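Local coordinates for protein UDP-galactopyranose mutase (Deinococcus radiodurans, PDB 3HDY) that probably interconverts UDP-galactopyranose and UDP-galactofuranose as a flavoenzyme that carries bound FAD, at residues G29-I34 with P251-I256; T360-L365 with A378-T383. All blocks are in the same frame, centred on the assembly; numbering follows the deposited sequence.

Contact 1 (G29-I34 with P251-I256)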
loop_
_atom_site.group_PDB
_atom_site.type_symbol
_atom_site.label_atom_id
_atom_site.label_comp_id
_atom_site.label_asym_id
_atom_site.label_seq_id
_atom_site.Cartn_x
_atom_site.Cartn_y
_atom_site.Cartn_z
ATOM N N GLY A 29 22.900 15.896 9.676
ATOM C CA GLY A 29 21.705 15.129 9.380
ATOM C C GLY A 29 21.298 15.136 7.919
ATOM O O GLY A 29 22.138 15.210 7.022
ATOM N N PHE A 30 19.990 15.053 7.690
ATOM C CA PHE A 30 19.429 15.061 6.345
ATOM C C PHE A 30 19.670 16.385 5.631
ATOM O O PHE A 30 19.529 17.454 6.218
ATOM C CB PHE A 30 17.928 14.784 6.407
ATOM C CG PHE A 30 17.587 13.424 6.930
ATOM C CD1 PHE A 30 17.323 13.232 8.272
ATOM C CD2 PHE A 30 17.531 12.335 6.077
ATOM C CE1 PHE A 30 17.006 11.981 8.756
ATOM C CE2 PHE A 30 17.218 11.080 6.557
ATOM C CZ PHE A 30 16.955 10.903 7.898
ATOM N N ASP A 31 20.029 16.313 4.357
ATOM C CA ASP A 31 20.207 17.523 3.572
ATOM C C ASP A 31 18.878 18.259 3.430
ATOM O O ASP A 31 18.834 19.490 3.442
ATOM C CB ASP A 31 20.790 17.188 2.199
ATOM C CG ASP A 31 22.208 16.662 2.285
ATOM O OD1 ASP A 31 22.985 17.184 3.112
ATOM O OD2 ASP A 31 22.546 15.727 1.530
ATOM N N TYR A 32 17.797 17.491 3.308
ATOM C CA TYR A 32 16.461 18.052 3.143
ATOM C C TYR A 32 15.431 17.266 3.936
ATOM O O TYR A 32 15.337 16.046 3.805
ATOM C CB TYR A 32 16.051 18.050 1.668
ATOM C CG TYR A 32 16.748 19.090 0.825
ATOM C CD1 TYR A 32 16.258 20.385 0.740
ATOM C CD2 TYR A 32 17.893 18.775 0.108
ATOM C CE1 TYR A 32 16.891 21.340 -0.032
ATOM C CE2 TYR A 32 18.533 19.723 -0.668
ATOM C CZ TYR A 32 18.028 21.003 -0.734
ATOM O OH TYR A 32 18.665 21.948 -1.505
ATOM N N LEU A 33 14.668 17.973 4.762
ATOM C CA LEU A 33 13.481 17.410 5.393
ATOM C C LEU A 33 12.260 17.921 4.639
ATOM O O LEU A 33 11.959 19.116 4.658
ATOM C CB LEU A 33 13.388 17.820 6.860
ATOM C CG LEU A 33 12.113 17.350 7.565
ATOM C CD1 LEU A 33 12.229 15.883 7.924
ATOM C CD2 LEU A 33 11.835 18.180 8.804
ATOM N N ILE A 34 11.563 17.015 3.965
ATOM C CA ILE A 34 10.438 17.402 3.131
ATOM C C ILE A 34 9.108 16.988 3.755
ATOM O O ILE A 34 8.895 15.817 4.074
ATOM C CB ILE A 34 10.578 16.814 1.719
ATOM C CG1 ILE A 34 11.907 17.269 1.101
ATOM C CG2 ILE A 34 9.390 17.214 0.853
ATOM C CD1 ILE A 34 12.143 16.765 -0.307
ATOM N N PRO A 251 17.994 16.130 12.743
ATOM C CA PRO A 251 18.835 17.139 12.093
ATOM C C PRO A 251 18.545 17.270 10.599
ATOM O O PRO A 251 18.447 16.260 9.903
ATOM C CB PRO A 251 20.257 16.596 12.298
ATOM C CG PRO A 251 20.138 15.550 13.366
ATOM C CD PRO A 251 18.777 14.973 13.201
ATOM N N PHE A 252 18.409 18.501 10.118
ATOM C CA PHE A 252 18.279 18.748 8.686
ATOM C C PHE A 252 18.815 20.121 8.298
ATOM O O PHE A 252 18.708 21.078 9.061
ATOM C CB PHE A 252 16.827 18.580 8.217
ATOM C CG PHE A 252 15.843 19.449 8.944
ATOM C CD1 PHE A 252 15.449 20.667 8.413
ATOM C CD2 PHE A 252 15.299 19.042 10.152
ATOM C CE1 PHE A 252 14.534 21.466 9.081
ATOM C CE2 PHE A 252 14.387 19.835 10.822
ATOM C CZ PHE A 252 14.005 21.049 10.286
ATOM N N GLN A 253 19.399 20.202 7.108
ATOM C CA GLN A 253 19.980 21.443 6.612
ATOM C C GLN A 253 18.909 22.393 6.089
ATOM O O GLN A 253 18.881 23.570 6.448
ATOM C CB GLN A 253 20.996 21.147 5.505
ATOM C CG GLN A 253 22.247 20.448 5.990
ATOM C CD GLN A 253 23.061 21.319 6.921
ATOM O OE1 GLN A 253 23.776 22.220 6.481
ATOM N NE2 GLN A 253 22.958 21.055 8.219
ATOM N N HIS A 254 18.034 21.873 5.236
ATOM C CA HIS A 254 16.992 22.681 4.615
ATOM C C HIS A 254 15.651 21.956 4.674
ATOM O O HIS A 254 15.609 20.730 4.713
ATOM C CB HIS A 254 17.366 22.981 3.165
ATOM C CG HIS A 254 16.558 24.076 2.544
ATOM N ND1 HIS A 254 16.967 25.392 2.541
ATOM C CD2 HIS A 254 15.369 24.051 1.898
ATOM C CE1 HIS A 254 16.064 26.131 1.923
ATOM N NE2 HIS A 254 15.083 25.341 1.523
ATOM N N MET A 255 14.559 22.714 4.688
ATOM C CA MET A 255 13.225 22.119 4.711
ATOM C C MET A 255 12.395 22.522 3.504
ATOM O O MET A 255 12.393 23.682 3.095
ATOM C CB MET A 255 12.457 22.490 5.986
ATOM C CG MET A 255 11.003 22.022 5.959
ATOM S SD MET A 255 9.981 22.556 7.347
ATOM C CE MET A 255 10.567 21.489 8.663
ATOM N N ILE A 256 11.689 21.547 2.945
ATOM C CA ILE A 256 10.714 21.799 1.898
ATOM C C ILE A 256 9.321 21.543 2.468
ATOM O O ILE A 256 8.987 20.411 2.822
ATOM C CB ILE A 256 10.972 20.901 0.680
ATOM C CG1 ILE A 256 12.377 21.161 0.138
ATOM C CG2 ILE A 256 9.928 21.142 -0.400
ATOM C CD1 ILE A 256 12.802 20.196 -0.925
#

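Contact 2 (T360-L365 with A378-T383). With FAD (flavin-adenine dinucleotide), chain L.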
loop_
_atom_site.group_PDB
_atom_site.type_symbol
_atom_site.label_atom_id
_atom_site.label_comp_id
_atom_site.label_asym_id
_atom_site.label_seq_id
_atom_site.Cartn_x
_atom_site.Cartn_y
_atom_site.Cartn_z
ATOM N N THR A 360 11.667 26.159 2.090
ATOM C CA THR A 360 11.144 26.353 0.744
ATOM C C THR A 360 9.696 25.874 0.647
ATOM O O THR A 360 9.386 24.725 0.960
ATOM C CB THR A 360 12.018 25.642 -0.305
ATOM O OG1 THR A 360 13.199 26.418 -0.540
ATOM C CG2 THR A 360 11.268 25.489 -1.611
ATOM N N PHE A 361 8.811 26.770 0.219
ATOM C CA PHE A 361 7.390 26.463 0.125
ATOM C C PHE A 361 7.018 26.101 -1.305
ATOM O O PHE A 361 7.332 26.835 -2.243
ATOM C CB PHE A 361 6.553 27.657 0.598
ATOM C CG PHE A 361 6.746 27.999 2.051
ATOM C CD1 PHE A 361 7.911 28.613 2.484
ATOM C CD2 PHE A 361 5.761 27.708 2.983
ATOM C CE1 PHE A 361 8.094 28.924 3.819
ATOM C CE2 PHE A 361 5.940 28.019 4.320
ATOM C CZ PHE A 361 7.107 28.628 4.738
ATOM N N VAL A 362 6.352 24.966 -1.474
ATOM C CA VAL A 362 5.921 24.538 -2.799
ATOM C C VAL A 362 4.744 23.569 -2.703
ATOM O O VAL A 362 4.629 22.813 -1.735
ATOM C CB VAL A 362 7.094 23.928 -3.613
ATOM C CG1 VAL A 362 8.031 23.143 -2.707
ATOM C CG2 VAL A 362 6.577 23.066 -4.751
ATOM N N GLY A 363 3.860 23.616 -3.695
ATOM C CA GLY A 363 2.663 22.793 -3.703
ATOM C C GLY A 363 1.390 23.620 -3.701
ATOM O O GLY A 363 1.437 24.850 -3.668
ATOM N N ARG A 364 0.246 22.942 -3.727
ATOM C CA ARG A 364 -1.049 23.614 -3.794
ATOM C C ARG A 364 -1.439 24.271 -2.470
ATOM O O ARG A 364 -1.966 25.385 -2.444
ATOM C CB ARG A 364 -2.143 22.631 -4.224
ATOM C CG ARG A 364 -3.543 23.206 -4.144
ATOM C CD ARG A 364 -4.617 22.132 -4.195
ATOM N NE ARG A 364 -5.196 22.006 -5.526
ATOM C CZ ARG A 364 -6.472 21.715 -5.760
ATOM N NH1 ARG A 364 -7.307 21.525 -4.753
ATOM N NH2 ARG A 364 -6.914 21.624 -7.003
ATOM N N LEU A 365 -1.185 23.571 -1.374
ATOM C CA LEU A 365 -1.542 24.073 -0.056
ATOM C C LEU A 365 -0.542 25.117 0.452
ATOM O O LEU A 365 -0.926 26.084 1.114
ATOM C CB LEU A 365 -1.656 22.913 0.938
ATOM C CG LEU A 365 -2.737 21.870 0.652
ATOM C CD1 LEU A 365 -2.949 20.966 1.858
ATOM C CD2 LEU A 365 -4.043 22.539 0.252
ATOM N N ALA A 378 5.057 20.644 -12.172
ATOM C CA ALA A 378 5.840 21.652 -12.880
ATOM C C ALA A 378 6.495 22.634 -11.913
ATOM O O ALA A 378 7.654 23.011 -12.087
ATOM C CB ALA A 378 4.974 22.391 -13.881
ATOM N N GLN A 379 5.742 23.040 -10.895
ATOM C CA GLN A 379 6.234 23.971 -9.890
ATOM C C GLN A 379 7.364 23.342 -9.069
ATOM O O GLN A 379 8.370 23.991 -8.782
ATOM C CB GLN A 379 5.085 24.413 -8.983
ATOM C CG GLN A 379 5.425 25.527 -8.005
ATOM C CD GLN A 379 4.384 25.668 -6.908
ATOM O OE1 GLN A 379 4.063 24.703 -6.209
ATOM N NE2 GLN A 379 3.851 26.875 -6.750
ATOM N N ALA A 380 7.203 22.076 -8.694
ATOM C CA ALA A 380 8.270 21.361 -7.998
ATOM C C ALA A 380 9.544 21.319 -8.852
ATOM O O ALA A 380 10.623 21.678 -8.383
ATOM C CB ALA A 380 7.824 19.953 -7.623
ATOM N N LEU A 381 9.408 20.889 -10.104
ATOM C CA LEU A 381 10.544 20.814 -11.017
ATOM C C LEU A 381 11.273 22.152 -11.146
ATOM O O LEU A 381 12.503 22.184 -11.212
ATOM C CB LEU A 381 10.115 20.305 -12.402
ATOM C CG LEU A 381 9.807 18.808 -12.547
ATOM C CD1 LEU A 381 9.144 18.532 -13.881
ATOM C CD2 LEU A 381 11.058 17.949 -12.380
ATOM N N ALA A 382 10.520 23.249 -11.190
ATOM C CA ALA A 382 11.119 24.582 -11.263
ATOM C C ALA A 382 11.837 24.910 -9.957
ATOM O O ALA A 382 13.000 25.320 -9.963
ATOM C CB ALA A 382 10.069 25.629 -11.571
ATOM N N THR A 383 11.132 24.728 -8.843
ATOM C CA THR A 383 11.727 24.864 -7.520
ATOM C C THR A 383 13.067 24.135 -7.438
ATOM O O THR A 383 14.027 24.636 -6.854
ATOM C CB THR A 383 10.801 24.291 -6.431
ATOM O OG1 THR A 383 9.667 25.147 -6.260
ATOM C CG2 THR A 383 11.545 24.170 -5.112
HETATM P PA FAD L . -1.178 17.286 -1.384
HETATM O O1A FAD L . -2.389 17.568 -0.592
HETATM O O2A FAD L . -1.405 16.280 -2.450
HETATM O O5B FAD L . -0.058 16.745 -0.410
HETATM C C5B FAD L . 0.216 17.476 0.740
HETATM C C4B FAD L . 0.519 16.562 1.893
HETATM O O4B FAD L . 1.047 17.316 2.936
HETATM C C3B FAD L . -0.732 15.925 2.442
HETATM O O3B FAD L . -0.618 14.554 2.253
HETATM C C2B FAD L . -0.720 16.256 3.914
HETATM O O2B FAD L . -1.058 15.163 4.715
HETATM C C1B FAD L . 0.719 16.657 4.118
HETATM N N9A FAD L . 0.917 17.540 5.259
HETATM C C8A FAD L . 0.429 18.788 5.410
HETATM N N7A FAD L . 0.848 19.261 6.589
HETATM C C5A FAD L . 1.597 18.327 7.192
HETATM C C6A FAD L . 2.270 18.298 8.397
HETATM N N6A FAD L . 2.067 19.241 9.301
HETATM N N1A FAD L . 2.974 17.183 8.741
HETATM C C2A FAD L . 3.016 16.110 7.894
HETATM N N3A FAD L . 2.351 16.161 6.706
HETATM C C4A FAD L . 1.651 17.246 6.360
HETATM N N1 FAD L . -5.939 17.528 -10.161
HETATM C C2 FAD L . -5.944 17.108 -11.458
HETATM O O2 FAD L . -5.026 17.419 -12.185
HETATM N N3 FAD L . -6.966 16.345 -11.946
HETATM C C4 FAD L . -7.989 16.006 -11.111
HETATM O O4 FAD L . -8.912 15.328 -11.499
HETATM C C4X FAD L . -7.992 16.418 -9.810
HETATM N N5 FAD L . -9.031 16.056 -9.005
HETATM C C5X FAD L . -9.043 16.459 -7.695
HETATM C C6 FAD L . -10.107 16.083 -6.898
HETATM C C7 FAD L . -10.140 16.481 -5.583
HETATM C C7M FAD L . -11.275 16.080 -4.710
HETATM C C8 FAD L . -9.123 17.245 -5.063
HETATM C C8M FAD L . -9.229 17.637 -3.626
HETATM C C9 FAD L . -8.050 17.634 -5.860
HETATM C C9A FAD L . -8.013 17.236 -7.189
HETATM N N10 FAD L . -6.966 17.589 -8.012
HETATM C C10 FAD L . -6.964 17.187 -9.324
HETATM C "C1'" FAD L . -5.852 18.451 -7.513
HETATM C "C2'" FAD L . -4.631 17.647 -7.103
HETATM O "O2'" FAD L . -5.000 16.785 -6.076
HETATM C "C3'" FAD L . -3.544 18.575 -6.596
HETATM O "O3'" FAD L . -3.085 19.342 -7.666
HETATM C "C4'" FAD L . -2.366 17.834 -5.986
HETATM O "O4'" FAD L . -2.878 16.808 -5.190
HETATM C "C5'" FAD L . -1.516 18.765 -5.137
HETATM O "O5'" FAD L . -0.392 18.128 -4.576
HETATM P P FAD L . 0.349 18.692 -3.274
HETATM O O1P FAD L . 1.482 17.801 -2.949
HETATM O O2P FAD L . 0.859 20.064 -3.513
HETATM O O3P FAD L . -0.664 18.651 -2.049
#

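Contact 1 (G29-I34 with P251-I256)
Leu33 lies against Phe252 and Met255, on one face of two neighbouring parallel strands, and shows how a single branched side chain can join two residues of the next strand. Its CB sits over the Phe252 ring, 3.6 Å from Phe252 CG. With CG anti to the backbone N (chi1 176°) and chi2 at 78°, the CD2 branch lies over the same ring: CD2 stands 3.8 Å from the centroid of the Phe252 ring in a CH-pi contact, and 3.5 Å from Met255 CE. On the other face Ile34 and Ile256 lie side by side, their CD1 atoms 3.5 Å apart, while the Tyr32 and His254 rings meet obliquely.

The backbones are joined in parallel register. Leu33 N donates to His254 O at 2.9 Å, and Leu33 O accepts from Ile256 N at 3.0 Å. Before the corners at Asp31 and Gln253, Phe30 N still bonds to Pro251 O.

Helix 39-50 covers the isoleucine face through Leu44 and Leu48, and strand 55-59 flanks 29-34 on its other edge. Phe30 also meets Phe249 of the second subunit, and His254 NE2 reaches Thr360 OG1 on strand 359-361.

Contact 2 (T360-L365 with A378-T383)
Gln379 and Val362 run alongside each other, pointing opposite ways, where the last strand of the Rossmann-type parallel sheet runs out into a glycine-containing turn at the FAD pyrophosphate. Gln379 belongs to helix 373-387, and its side chain is extended, with CG anti to the backbone N (chi1 -172°), so that the carboxamide reaches from the helix to the turn. Its OE1 accepts the amide hydrogen of Gly363 N at 2.7 Å, the donor tilted 27° from the carbonyl plane. The same oxygen lies 3.3 Å from Val362 CG2, the methyl that also faces Ala380. The amide is held at both ends, since NE2 bonds to Thr367 OG1, which should fix its rotation.

One turn further along the helix, Thr383 lies at a slant across Val362, its OG1 nearest Val362 CB. Its methyl meets that of Thr360 tip to tip, CG2 to CG2 at 3.8 Å. Thr383 OG1 also donates to Gln379 O, which takes the backbone N of Thr383 as well; the two donors come from opposite faces of the carbonyl plane. Leu44 of helix 39-50 packs on both Val362 and Thr383.

The same turn also meets the cofactor. Gly363 passes close to the phosphate, its CA 3.3 Å from FAD O2P. The long Arg364 side chain then follows the ribityl chain, and its guanidinium, bonded to Tyr334 O and Tyr371 O, lays one face against FAD C1'. At the root of that side chain the backbone holds the pyrophosphate directly: Arg364 N donates to FAD O2P at 3.0 Å, with an angle of 164° at the hydrogen.

In the fold
From the N terminus, the chain enters the parallel sheet at 29-34, and more than two hundred residues later 251-256 is laid beside it. Contact 1 closes that long loop, which includes strands 55-59 and 235-239 of the same sheet and helix 159-184, which carries several UDP-galactose-binding residues. Contact 2 follows in series and is far more local: only twelve residues separate the end of 360-365 from 378-383. The two neither nest nor cross. They adjoin through strands 252-257 and 359-361, where Met255 O probably bonds to Thr360 N and Ile256 packs on Val362. Together they join the sheet's centre to its edge strand, the C-terminal helix and FAD.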